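Local coordinates for chromosome segregation protein smc (Pyrococcus furiosus, PDB 3KTA) that binds and hydrolyses ATP through an ABC-type head, of which this chain is the N-terminal part, and is probably required for chromosome condensation and partitioning, at residues I42-L47 with A57-R62; D65-G70 with V106-R111; I84-N87 with G92-I95. All coordinates share one frame; numbering follows the deposited sequence.

Contact 1: I42-L47 with A57-R62; sequences IGDAIL and AMRASR. With AP5 (bis(adenosine)-5'-pentaphosphate), chain E.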
loop_
_atom_site.group_PDB
_atom_site.type_symbol
_atom_site.label_atom_id
_atom_site.label_comp_id
_atom_site.label_asym_id
_atom_site.label_seq_id
_atom_site.Cartn_x
_atom_site.Cartn_y
_atom_site.Cartn_z
ATOM N N ILE A 42 -9.760 -6.209 2.615
ATOM C CA ILE A 42 -9.327 -5.313 3.696
ATOM C C ILE A 42 -8.679 -4.050 3.131
ATOM O O ILE A 42 -8.947 -2.944 3.592
ATOM C CB ILE A 42 -8.362 -6.020 4.663
ATOM C CG1 ILE A 42 -9.048 -7.227 5.303
ATOM C CG2 ILE A 42 -7.824 -5.034 5.708
ATOM C CD1 ILE A 42 -8.112 -8.048 6.181
ATOM N N GLY A 43 -7.826 -4.209 2.125
ATOM C CA GLY A 43 -7.304 -3.072 1.401
ATOM C C GLY A 43 -8.419 -2.246 0.794
ATOM O O GLY A 43 -8.358 -1.020 0.802
ATOM N N ASP A 44 -9.443 -2.909 0.256
ATOM C CA ASP A 44 -10.534 -2.159 -0.358
ATOM C C ASP A 44 -11.311 -1.352 0.685
ATOM O O ASP A 44 -11.825 -0.269 0.372
ATOM C CB ASP A 44 -11.477 -3.089 -1.130
ATOM C CG ASP A 44 -10.805 -3.733 -2.322
ATOM O OD1 ASP A 44 -9.874 -3.110 -2.878
ATOM O OD2 ASP A 44 -11.205 -4.857 -2.689
ATOM N N ALA A 45 -11.372 -1.867 1.912
ATOM C CA ALA A 45 -12.018 -1.136 3.012
ATOM C C ALA A 45 -11.284 0.172 3.272
ATOM O O ALA A 45 -11.904 1.205 3.540
ATOM C CB ALA A 45 -12.081 -1.997 4.274
ATOM N N ILE A 46 -9.963 0.138 3.172
ATOM C CA ILE A 46 -9.156 1.343 3.333
ATOM C C ILE A 46 -9.393 2.334 2.187
ATOM O O ILE A 46 -9.616 3.517 2.429
ATOM C CB ILE A 46 -7.667 0.999 3.471
ATOM C CG1 ILE A 46 -7.457 0.153 4.731
ATOM C CG2 ILE A 46 -6.812 2.290 3.468
ATOM C CD1 ILE A 46 -6.058 -0.445 4.838
ATOM N N LEU A 47 -9.355 1.854 0.944
ATOM C CA LEU A 47 -9.656 2.714 -0.198
ATOM C C LEU A 47 -11.027 3.382 -0.031
ATOM O O LEU A 47 -11.206 4.587 -0.311
ATOM C CB LEU A 47 -9.674 1.890 -1.490
ATOM C CG LEU A 47 -8.324 1.329 -1.936
ATOM C CD1 LEU A 47 -8.490 0.541 -3.233
ATOM C CD2 LEU A 47 -7.335 2.445 -2.119
ATOM N N ALA A 57 -11.751 0.364 -9.054
ATOM C CA ALA A 57 -10.499 0.197 -8.313
ATOM C C ALA A 57 -10.674 -0.819 -7.184
ATOM O O ALA A 57 -9.719 -1.501 -6.797
ATOM C CB ALA A 57 -10.014 1.537 -7.759
HETATM N N MSE A 58 -11.902 -0.921 -6.676
HETATM C CA MSE A 58 -12.231 -1.816 -5.575
HETATM C C MSE A 58 -12.914 -3.071 -6.109
HETATM O O MSE A 58 -13.525 -3.846 -5.353
HETATM C CB MSE A 58 -13.117 -1.084 -4.559
HETATM C CG MSE A 58 -12.390 0.068 -3.864
HETATM SE SE MSE A 58 -13.495 1.150 -2.660
HETATM C CE MSE A 58 -14.188 2.382 -3.929
ATOM N N ARG A 59 -12.804 -3.255 -7.426
ATOM C CA ARG A 59 -13.287 -4.452 -8.105
ATOM C C ARG A 59 -14.802 -4.630 -8.002
ATOM O O ARG A 59 -15.307 -5.745 -7.890
ATOM C CB ARG A 59 -12.545 -5.694 -7.603
ATOM C CG ARG A 59 -11.064 -5.667 -7.952
ATOM C CD ARG A 59 -10.328 -6.793 -7.286
ATOM N NE ARG A 59 -10.342 -6.620 -5.834
ATOM C CZ ARG A 59 -10.486 -7.609 -4.964
ATOM N NH1 ARG A 59 -10.625 -8.859 -5.382
ATOM N NH2 ARG A 59 -10.483 -7.342 -3.668
ATOM N N ALA A 60 -15.511 -3.509 -8.046
ATOM C CA ALA A 60 -16.966 -3.507 -8.073
ATOM C C ALA A 60 -17.442 -2.807 -9.343
ATOM O O ALA A 60 -16.784 -1.886 -9.835
ATOM C CB ALA A 60 -17.511 -2.806 -6.846
ATOM N N SER A 61 -18.578 -3.242 -9.877
ATOM C CA SER A 61 -19.146 -2.586 -11.053
ATOM C C SER A 61 -19.680 -1.217 -10.659
ATOM O O SER A 61 -19.472 -0.228 -11.362
ATOM C CB SER A 61 -20.260 -3.433 -11.677
ATOM N N ARG A 62 -20.378 -1.170 -9.532
ATOM C CA ARG A 62 -20.796 0.102 -8.957
ATOM C C ARG A 62 -20.600 0.045 -7.453
ATOM O O ARG A 62 -20.457 -1.033 -6.879
ATOM C CB ARG A 62 -22.258 0.420 -9.296
ATOM C CG ARG A 62 -23.256 -0.508 -8.639
ATOM C CD ARG A 62 -23.678 -1.632 -9.571
HETATM P PA AP5 E . -9.424 -14.574 -8.332
HETATM O O1A AP5 E . -9.778 -16.047 -8.348
HETATM O O2A AP5 E . -10.559 -13.708 -8.812
HETATM O O3A AP5 E . -9.041 -14.051 -6.846
HETATM P PB AP5 E . -8.202 -14.909 -5.804
HETATM O O1B AP5 E . -7.117 -15.687 -6.521
HETATM O O2B AP5 E . -9.078 -15.732 -4.900
HETATM O O3B AP5 E . -7.643 -13.583 -5.076
HETATM P PG AP5 E . -6.815 -13.673 -3.750
HETATM O O1G AP5 E . -6.157 -15.036 -3.656
HETATM O O2G AP5 E . -5.831 -12.547 -3.809
HETATM O O3G AP5 E . -7.946 -13.597 -2.649
HETATM P PD AP5 E . -8.112 -12.585 -1.438
HETATM O O1D AP5 E . -7.791 -13.283 -0.152
HETATM O O2D AP5 E . -7.395 -11.276 -1.656
HETATM O O3D AP5 E . -9.716 -12.408 -1.510
HETATM P PE AP5 E . -10.512 -11.037 -1.833
HETATM O O1E AP5 E . -10.217 -10.071 -0.710
HETATM O O2E AP5 E . -10.237 -10.577 -3.219
HETATM O O5F AP5 E . -8.060 -14.300 -9.143
HETATM C C5F AP5 E . -7.989 -14.138 -10.548
HETATM C C4F AP5 E . -6.551 -13.907 -11.017
HETATM O O4F AP5 E . -6.165 -12.582 -10.696
HETATM C C3F AP5 E . -5.537 -14.810 -10.329
HETATM O O3F AP5 E . -4.380 -14.911 -11.135
HETATM C C2F AP5 E . -5.170 -14.010 -9.099
HETATM O O2F AP5 E . -3.868 -14.313 -8.645
HETATM C C1F AP5 E . -5.274 -12.574 -9.590
HETATM N N9A AP5 E . -5.878 -11.680 -8.590
HETATM C C8A AP5 E . -6.597 -12.037 -7.482
HETATM N N7A AP5 E . -6.998 -10.910 -6.854
HETATM C C5A AP5 E . -6.539 -9.841 -7.543
HETATM C C6A AP5 E . -6.649 -8.473 -7.333
HETATM N N6A AP5 E . -7.194 -8.003 -6.208
HETATM N N1A AP5 E . -6.059 -7.615 -8.227
HETATM C C2A AP5 E . -5.371 -8.102 -9.324
HETATM N N3A AP5 E . -5.259 -9.460 -9.531
HETATM C C4A AP5 E . -5.832 -10.315 -8.644
HETATM O O5J AP5 E . -12.005 -11.595 -1.617
HETATM C C5J AP5 E . -12.693 -12.254 -2.665
HETATM C C4J AP5 E . -14.010 -12.738 -2.088
HETATM O O4J AP5 E . -14.775 -11.606 -1.680
HETATM C C3J AP5 E . -14.837 -13.481 -3.144
HETATM O O3J AP5 E . -15.337 -14.667 -2.577
HETATM C C2J AP5 E . -15.963 -12.512 -3.410
HETATM O O2J AP5 E . -17.142 -13.151 -3.872
HETATM C C1J AP5 E . -16.115 -11.831 -2.057
HETATM N N9B AP5 E . -16.897 -10.597 -2.205
HETATM C C8B AP5 E . -16.592 -9.446 -2.879
HETATM N N7B AP5 E . -17.630 -8.588 -2.753
HETATM C C5B AP5 E . -18.588 -9.195 -2.009
HETATM C C6B AP5 E . -19.848 -8.799 -1.578
HETATM N N6B AP5 E . -20.370 -7.652 -1.997
HETATM N N1B AP5 E . -20.586 -9.671 -0.822
HETATM C C2B AP5 E . -20.121 -10.923 -0.484
HETATM N N3B AP5 E . -18.869 -11.309 -0.917
HETATM C C4B AP5 E . -18.136 -10.454 -1.664
HETATM O O HOH W 1 -9.362 -3.984 -5.328
#

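Contact 2: D65-G70 with V106-R111; sequences DLIFAG and VYPDGR. With AP5 (bis(adenosine)-5'-pentaphosphate), chain E.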
loop_
_atom_site.group_PDB
_atom_site.type_symbol
_atom_site.label_atom_id
_atom_site.label_comp_id
_atom_site.label_asym_id
_atom_site.label_seq_id
_atom_site.Cartn_x
_atom_site.Cartn_y
_atom_site.Cartn_z
ATOM N N ASP A 65 -22.294 -2.353 -4.999
ATOM C CA ASP A 65 -21.879 -3.752 -5.092
ATOM C C ASP A 65 -20.915 -4.121 -3.970
ATOM O O ASP A 65 -20.579 -5.294 -3.788
ATOM C CB ASP A 65 -21.215 -4.032 -6.439
ATOM C CG ASP A 65 -22.205 -4.019 -7.600
ATOM O OD1 ASP A 65 -23.393 -4.338 -7.382
ATOM O OD2 ASP A 65 -21.785 -3.703 -8.733
ATOM N N LEU A 66 -20.471 -3.115 -3.221
ATOM C CA LEU A 66 -19.613 -3.336 -2.064
ATOM C C LEU A 66 -20.398 -3.841 -0.859
ATOM O O LEU A 66 -19.824 -4.202 0.169
ATOM C CB LEU A 66 -18.892 -2.042 -1.703
ATOM C CG LEU A 66 -17.887 -1.503 -2.718
ATOM C CD1 LEU A 66 -17.318 -0.191 -2.214
ATOM C CD2 LEU A 66 -16.767 -2.509 -2.961
ATOM N N ILE A 67 -21.722 -3.834 -0.963
ATOM C CA ILE A 67 -22.539 -4.267 0.153
ATOM C C ILE A 67 -22.593 -5.781 0.221
ATOM O O ILE A 67 -22.882 -6.443 -0.784
ATOM C CB ILE A 67 -23.959 -3.680 0.086
ATOM C CG1 ILE A 67 -23.879 -2.150 0.123
ATOM C CG2 ILE A 67 -24.784 -4.198 1.242
ATOM C CD1 ILE A 67 -25.236 -1.459 -0.046
ATOM N N PHE A 68 -22.304 -6.306 1.406
ATOM C CA PHE A 68 -22.326 -7.738 1.659
ATOM C C PHE A 68 -23.596 -8.412 1.177
ATOM O O PHE A 68 -24.704 -8.029 1.552
ATOM C CB PHE A 68 -22.154 -8.034 3.138
ATOM C CG PHE A 68 -22.318 -9.480 3.477
ATOM C CD1 PHE A 68 -21.387 -10.419 3.041
ATOM C CD2 PHE A 68 -23.404 -9.913 4.229
ATOM C CE1 PHE A 68 -21.531 -11.760 3.365
ATOM C CE2 PHE A 68 -23.553 -11.257 4.551
ATOM C CZ PHE A 68 -22.619 -12.177 4.112
ATOM N N ALA A 69 -23.408 -9.434 0.355
ATOM C CA ALA A 69 -24.480 -10.315 -0.064
ATOM C C ALA A 69 -23.845 -11.694 -0.166
ATOM O O ALA A 69 -23.043 -11.940 -1.063
ATOM C CB ALA A 69 -25.017 -9.878 -1.392
ATOM N N GLY A 70 -24.171 -12.567 0.781
ATOM C CA GLY A 70 -23.571 -13.891 0.855
ATOM C C GLY A 70 -23.777 -14.724 -0.393
ATOM O O GLY A 70 -22.856 -15.395 -0.857
ATOM N N VAL A 106 -22.158 3.406 2.690
ATOM C CA VAL A 106 -22.803 3.480 1.381
ATOM C C VAL A 106 -24.096 2.674 1.392
ATOM O O VAL A 106 -24.150 1.581 1.946
ATOM C CB VAL A 106 -21.892 2.966 0.244
ATOM C CG1 VAL A 106 -21.585 1.489 0.437
ATOM C CG2 VAL A 106 -22.550 3.202 -1.103
ATOM N N TYR A 107 -25.132 3.224 0.766
ATOM C CA TYR A 107 -26.441 2.588 0.719
ATOM C C TYR A 107 -26.704 1.917 -0.621
ATOM O O TYR A 107 -26.019 2.192 -1.602
ATOM C CB TYR A 107 -27.527 3.629 1.006
ATOM C CG TYR A 107 -27.546 4.069 2.447
ATOM C CD1 TYR A 107 -26.781 5.145 2.878
ATOM C CD2 TYR A 107 -28.308 3.392 3.386
ATOM C CE1 TYR A 107 -26.798 5.543 4.203
ATOM C CE2 TYR A 107 -28.333 3.781 4.706
ATOM C CZ TYR A 107 -27.575 4.859 5.111
ATOM O OH TYR A 107 -27.603 5.244 6.431
ATOM N N PRO A 108 -27.720 1.035 -0.668
ATOM C CA PRO A 108 -28.046 0.334 -1.914
ATOM C C PRO A 108 -28.277 1.263 -3.108
ATOM O O PRO A 108 -28.098 0.833 -4.247
ATOM C CB PRO A 108 -29.321 -0.427 -1.554
ATOM C CG PRO A 108 -29.209 -0.671 -0.099
ATOM C CD PRO A 108 -28.508 0.533 0.469
ATOM N N ASP A 109 -28.649 2.517 -2.868
ATOM C CA ASP A 109 -28.889 3.444 -3.976
ATOM C C ASP A 109 -27.623 4.162 -4.442
ATOM O O ASP A 109 -27.652 4.923 -5.402
ATOM C CB ASP A 109 -29.981 4.456 -3.629
ATOM C CG ASP A 109 -29.639 5.290 -2.414
ATOM O OD1 ASP A 109 -28.440 5.415 -2.093
ATOM O OD2 ASP A 109 -30.574 5.825 -1.782
ATOM N N GLY A 110 -26.511 3.920 -3.754
ATOM C CA GLY A 110 -25.229 4.435 -4.199
ATOM C C GLY A 110 -24.741 5.692 -3.498
ATOM O O GLY A 110 -23.624 6.153 -3.755
ATOM N N ARG A 111 -25.573 6.256 -2.628
ATOM C CA ARG A 111 -25.190 7.445 -1.876
ATOM C C ARG A 111 -24.368 7.089 -0.637
ATOM O O ARG A 111 -24.577 6.040 -0.011
ATOM C CB ARG A 111 -26.422 8.272 -1.486
ATOM C CG ARG A 111 -27.045 9.017 -2.660
ATOM C CD ARG A 111 -28.127 9.991 -2.204
ATOM N NE ARG A 111 -29.344 9.305 -1.777
ATOM C CZ ARG A 111 -30.399 9.918 -1.245
ATOM N NH1 ARG A 111 -30.387 11.234 -1.071
ATOM N NH2 ARG A 111 -31.469 9.217 -0.888
HETATM P PA AP5 E . -9.424 -14.574 -8.332
HETATM O O1A AP5 E . -9.778 -16.047 -8.348
HETATM O O2A AP5 E . -10.559 -13.708 -8.812
HETATM O O3A AP5 E . -9.041 -14.051 -6.846
HETATM P PB AP5 E . -8.202 -14.909 -5.804
HETATM O O1B AP5 E . -7.117 -15.687 -6.521
HETATM O O2B AP5 E . -9.078 -15.732 -4.900
HETATM O O3B AP5 E . -7.643 -13.583 -5.076
HETATM P PG AP5 E . -6.815 -13.673 -3.750
HETATM O O1G AP5 E . -6.157 -15.036 -3.656
HETATM O O2G AP5 E . -5.831 -12.547 -3.809
HETATM O O3G AP5 E . -7.946 -13.597 -2.649
HETATM P PD AP5 E . -8.112 -12.585 -1.438
HETATM O O1D AP5 E . -7.791 -13.283 -0.152
HETATM O O2D AP5 E . -7.395 -11.276 -1.656
HETATM O O3D AP5 E . -9.716 -12.408 -1.510
HETATM P PE AP5 E . -10.512 -11.037 -1.833
HETATM O O1E AP5 E . -10.217 -10.071 -0.710
HETATM O O2E AP5 E . -10.237 -10.577 -3.219
HETATM O O5F AP5 E . -8.060 -14.300 -9.143
HETATM C C5F AP5 E . -7.989 -14.138 -10.548
HETATM C C4F AP5 E . -6.551 -13.907 -11.017
HETATM O O4F AP5 E . -6.165 -12.582 -10.696
HETATM C C3F AP5 E . -5.537 -14.810 -10.329
HETATM O O3F AP5 E . -4.380 -14.911 -11.135
HETATM C C2F AP5 E . -5.170 -14.010 -9.099
HETATM O O2F AP5 E . -3.868 -14.313 -8.645
HETATM C C1F AP5 E . -5.274 -12.574 -9.590
HETATM N N9A AP5 E . -5.878 -11.680 -8.590
HETATM C C8A AP5 E . -6.597 -12.037 -7.482
HETATM N N7A AP5 E . -6.998 -10.910 -6.854
HETATM C C5A AP5 E . -6.539 -9.841 -7.543
HETATM C C6A AP5 E . -6.649 -8.473 -7.333
HETATM N N6A AP5 E . -7.194 -8.003 -6.208
HETATM N N1A AP5 E . -6.059 -7.615 -8.227
HETATM C C2A AP5 E . -5.371 -8.102 -9.324
HETATM N N3A AP5 E . -5.259 -9.460 -9.531
HETATM C C4A AP5 E . -5.832 -10.315 -8.644
HETATM O O5J AP5 E . -12.005 -11.595 -1.617
HETATM C C5J AP5 E . -12.693 -12.254 -2.665
HETATM C C4J AP5 E . -14.010 -12.738 -2.088
HETATM O O4J AP5 E . -14.775 -11.606 -1.680
HETATM C C3J AP5 E . -14.837 -13.481 -3.144
HETATM O O3J AP5 E . -15.337 -14.667 -2.577
HETATM C C2J AP5 E . -15.963 -12.512 -3.410
HETATM O O2J AP5 E . -17.142 -13.151 -3.872
HETATM C C1J AP5 E . -16.115 -11.831 -2.057
HETATM N N9B AP5 E . -16.897 -10.597 -2.205
HETATM C C8B AP5 E . -16.592 -9.446 -2.879
HETATM N N7B AP5 E . -17.630 -8.588 -2.753
HETATM C C5B AP5 E . -18.588 -9.195 -2.009
HETATM C C6B AP5 E . -19.848 -8.799 -1.578
HETATM N N6B AP5 E . -20.370 -7.652 -1.997
HETATM N N1B AP5 E . -20.586 -9.671 -0.822
HETATM C C2B AP5 E . -20.121 -10.923 -0.484
HETATM N N3B AP5 E . -18.869 -11.309 -0.917
HETATM C C4B AP5 E . -18.136 -10.454 -1.664
#

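Contact 3: I84-N87 with G92-I95; sequences IYFN and GFPI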
loop_
_atom_site.group_PDB
_atom_site.type_symbol
_atom_site.label_atom_id
_atom_site.label_comp_id
_atom_site.label_asym_id
_atom_site.label_seq_id
_atom_site.Cartn_x
_atom_site.Cartn_y
_atom_site.Cartn_z
ATOM N N ILE A 84 -12.412 3.936 10.168
ATOM C CA ILE A 84 -10.973 3.837 10.312
ATOM C C ILE A 84 -10.525 4.718 11.486
ATOM O O ILE A 84 -10.967 5.870 11.618
ATOM C CB ILE A 84 -10.246 4.189 8.983
ATOM C CG1 ILE A 84 -8.743 3.892 9.098
ATOM C CG2 ILE A 84 -10.515 5.662 8.565
ATOM C CD1 ILE A 84 -8.015 3.946 7.751
ATOM N N TYR A 85 -9.710 4.154 12.367
ATOM C CA TYR A 85 -9.254 4.860 13.575
ATOM C C TYR A 85 -7.769 5.194 13.428
ATOM O O TYR A 85 -6.922 4.287 13.365
ATOM C CB TYR A 85 -9.495 3.989 14.818
ATOM C CG TYR A 85 -10.963 3.769 15.123
ATOM C CD1 TYR A 85 -11.752 2.978 14.302
ATOM C CD2 TYR A 85 -11.559 4.375 16.213
ATOM C CE1 TYR A 85 -13.106 2.780 14.563
ATOM C CE2 TYR A 85 -12.913 4.187 16.484
ATOM C CZ TYR A 85 -13.678 3.393 15.655
ATOM O OH TYR A 85 -15.024 3.200 15.924
ATOM N N PHE A 86 -7.449 6.485 13.347
ATOM C CA PHE A 86 -6.057 6.908 13.259
ATOM C C PHE A 86 -5.539 7.373 14.606
ATOM O O PHE A 86 -6.186 8.171 15.296
ATOM C CB PHE A 86 -5.896 8.069 12.285
ATOM C CG PHE A 86 -5.955 7.678 10.847
ATOM C CD1 PHE A 86 -7.138 7.820 10.124
ATOM C CD2 PHE A 86 -4.821 7.193 10.203
ATOM C CE1 PHE A 86 -7.195 7.473 8.778
ATOM C CE2 PHE A 86 -4.871 6.851 8.854
ATOM C CZ PHE A 86 -6.052 6.983 8.152
ATOM N N ASN A 87 -4.347 6.922 14.965
ATOM C CA ASN A 87 -3.614 7.599 16.023
ATOM C C ASN A 87 -3.053 8.922 15.488
ATOM O O ASN A 87 -2.377 8.948 14.461
ATOM C CB ASN A 87 -2.495 6.705 16.554
ATOM C CG ASN A 87 -1.770 7.331 17.717
ATOM O OD1 ASN A 87 -1.121 8.357 17.565
ATOM N ND2 ASN A 87 -1.873 6.709 18.887
ATOM N N GLY A 92 -0.353 14.920 12.842
ATOM C CA GLY A 92 -0.307 14.926 11.397
ATOM C C GLY A 92 -1.600 15.471 10.812
ATOM O O GLY A 92 -1.573 16.207 9.828
ATOM N N PHE A 93 -2.735 15.093 11.396
ATOM C CA PHE A 93 -4.017 15.685 11.019
ATOM C C PHE A 93 -4.128 17.031 11.717
ATOM O O PHE A 93 -3.788 17.151 12.905
ATOM C CB PHE A 93 -5.202 14.826 11.484
ATOM C CG PHE A 93 -5.389 13.556 10.705
ATOM C CD1 PHE A 93 -4.837 12.367 11.152
ATOM C CD2 PHE A 93 -6.142 13.546 9.549
ATOM C CE1 PHE A 93 -5.018 11.187 10.446
ATOM C CE2 PHE A 93 -6.324 12.369 8.836
ATOM C CZ PHE A 93 -5.749 11.195 9.282
ATOM N N PRO A 94 -4.627 18.040 10.996
ATOM C CA PRO A 94 -4.821 19.370 11.586
ATOM C C PRO A 94 -6.072 19.406 12.460
ATOM O O PRO A 94 -6.974 20.228 12.258
ATOM C CB PRO A 94 -4.983 20.267 10.364
ATOM C CG PRO A 94 -5.603 19.372 9.331
ATOM C CD PRO A 94 -5.005 17.997 9.572
ATOM N N ILE A 95 -6.111 18.496 13.426
ATOM C CA ILE A 95 -7.222 18.349 14.355
ATOM C C ILE A 95 -6.605 18.126 15.728
ATOM O O ILE A 95 -5.727 17.273 15.877
ATOM C CB ILE A 95 -8.091 17.124 14.010
ATOM C CG1 ILE A 95 -8.746 17.289 12.635
ATOM C CG2 ILE A 95 -9.152 16.889 15.085
ATOM C CD1 ILE A 95 -9.481 16.043 12.166
#

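Contact 1: I42-L47 with A57-R62
Asp44 and Arg59 form a salt bridge, and beside it Leu47 and Met58 make a small apolar contact; together they hold the loop after helix 39-49 against that helix, just beyond the Walker A loop. Asp44 and Leu47 lie three residues apart, so one face of the helix offers a charge and a hydrocarbon branch to the same loop. The bond from Arg59 NH2 to Asp44 OD2 is 2.8 Å long and arrives on the syn side, somewhat out of the carboxylate plane. Its N-H...O angle is 147°, and the two flat groups are turned 44° from each other. The other oxygen is tied by a water, which donates to Asp44 OD1 (2.7 Å) and to the backbone O of Ala57 while accepting from Arg59 NE. Lys13 supplies a second positive partner for Asp44 OD2 and also bonds the carbonyl of Met58.

A bend at chi3 (-66°) swings the guanidinium of Arg59 to the nucleotide. There NH1 gives a 2.8 Å hydrogen bond to O2E of bis(adenosine)-5'-pentaphosphate, with O2E at the edge of the group and in its plane. N6A, on the adenine at the far end of the pentaphosphate from O2E, lies 3.3 Å above one guanidinium face, toward its rim. Farther in, Met58 slides past Leu47 in the opposite direction, CG meeting Leu47 CD1 at 4.0 Å. Methionine's unbranched, flexible chain suits this seam; in the selenomethionine used here, SE lies 3.7 Å from Asp44 O.

With its NE, NH1 and NH2 all engaged, the guanidinium is fixed in rotation. Asp44 thus acts as a second-shell residue that positions a phosphate-binding arginine, and its negative charge probably offsets the positive charges of Arg59 and Lys13.

Contact 2: D65-G70 with V106-R111
Val106, the last residue of strand 99-106, begins the touch with Ile67: its CG1 lies 4.3 Å from Ile67 CG1, an apolar meeting of two branched side chains pointing toward each other. A compact valine fits here because Ala80 and Phe48 also press on it. At Tyr107 the main chain takes over. Its CB points away from Ile67, its hydroxyl is bonded to Arg105, and its carbonyl carbon comes within 3.7 Å of Ile67 CD1. Pro108 follows, with Pro108 N 3.6 Å from Ile67 CD1 and the ring CD packed on the same methyl. In Ile67, chi2 of 176° carries CD1 out past CG1 onto the Tyr107-Pro108 peptide, while CG1 stays by Val106.

Tyr107 to Gly110 is a type I turn, closed by Gly110 N to Tyr107 O, and it links strands 99-106 and 112-116 as a hairpin. Proline's fixed phi suits the second position. Asp109 bends its carboxylate back, and OD1 accepts from Arg111 N at 3.0 Å in an Asx turn, the bond running nearly straight (169°). Gly110, at phi 100°, takes a backbone shape that calls for glycine. Arg111 O accepts from Tyr107 N, which closes the base of the turn.

The adenine is held by the backbone of residues 65-70. Ile67 O accepts from adenine N6B at 3.0 Å, and Ala69 N donates to N1B at 3.1 Å, reading the base much as a pairing partner would; Asp65 O adds a weak bond to N6B. No hydrogen bond crosses between the two segments. Ile67 therefore joins two surroundings: its carbonyl meets the adenine, while its side chain packs on the side chains of Val106 and Pro108 and on the backbone between them.

Contact 3: I84-N87 with G92-I95
Phe86 and Phe93 carry the whole contact between these two segments, ring against ring. The tight part is one corner of Phe93 laid over a face of Phe86: CE1 of Phe93 sits 3.7 Å from CG of Phe86, and CZ of Phe93 is 3.7 Å from CD1 of Phe86. The rings meet obliquely, their planes 58° apart and their centroids 5.1 Å from each other. Both side chains set CG beside the backbone N (chi1 -76° for Phe86, -73° for Phe93), and they cross at about a right angle, bridging backbones whose CA atoms are still 9.3 Å apart. Long flat side chains suit such a gap. Phe86 also packs on Ile4 and Ile135, and Phe93 on Val100 and Leu130, so the pair joins the end of strand 80-87 to the region around helix 123-132.

The looser side is the loop itself. Gly92 is partly exposed and Pro94 is exposed, the proline standing at the centre of an inverse gamma turn in which Ile95 N bonds Phe93 O at 2.7 Å. That tight bend turns the chain immediately after the buried phenylalanine. Asn88 accepts from Phe93 N, steadying the backbone just before it. On the strand, Tyr85 pairs with Glu8 and lies against Lys6 in a cation-pi contact. Asn87, by contrast, is a buried polar residue, and its amide nitrogen is satisfied by Glu5 and Glu89.

The segments thus exchange no hydrogen bond: burial and dispersion between two aromatic rings join them, while the polar groups nearby find partners in other residues. The contact lies away from the nucleotide and joins strand 80-87 to the loop that leads to strand 99-106, beside helix 123-132.

Following the chain, contact 1 comes first, closing a short loop between helix 39-49 and residues 57-62. The chain then runs into residues 65-70, where contact 2 opens; it closes at 106-111, after strands 80-87 and 99-106. Contact 3 is nested within that longer loop, between these two strands, and no loops cross. Contacts 1 and 2 touch where Ala60 meets Asp65 and Leu66, and both reach the same nucleotide analogue. Contact 3 lies on the other side of the chain's centre from contacts 1 and 2, about 27 Å from contact 2 between centres. Together they tie the helix after the Walker A loop, the adenine-binding loop and the two connections at opposite ends of strand 99-106.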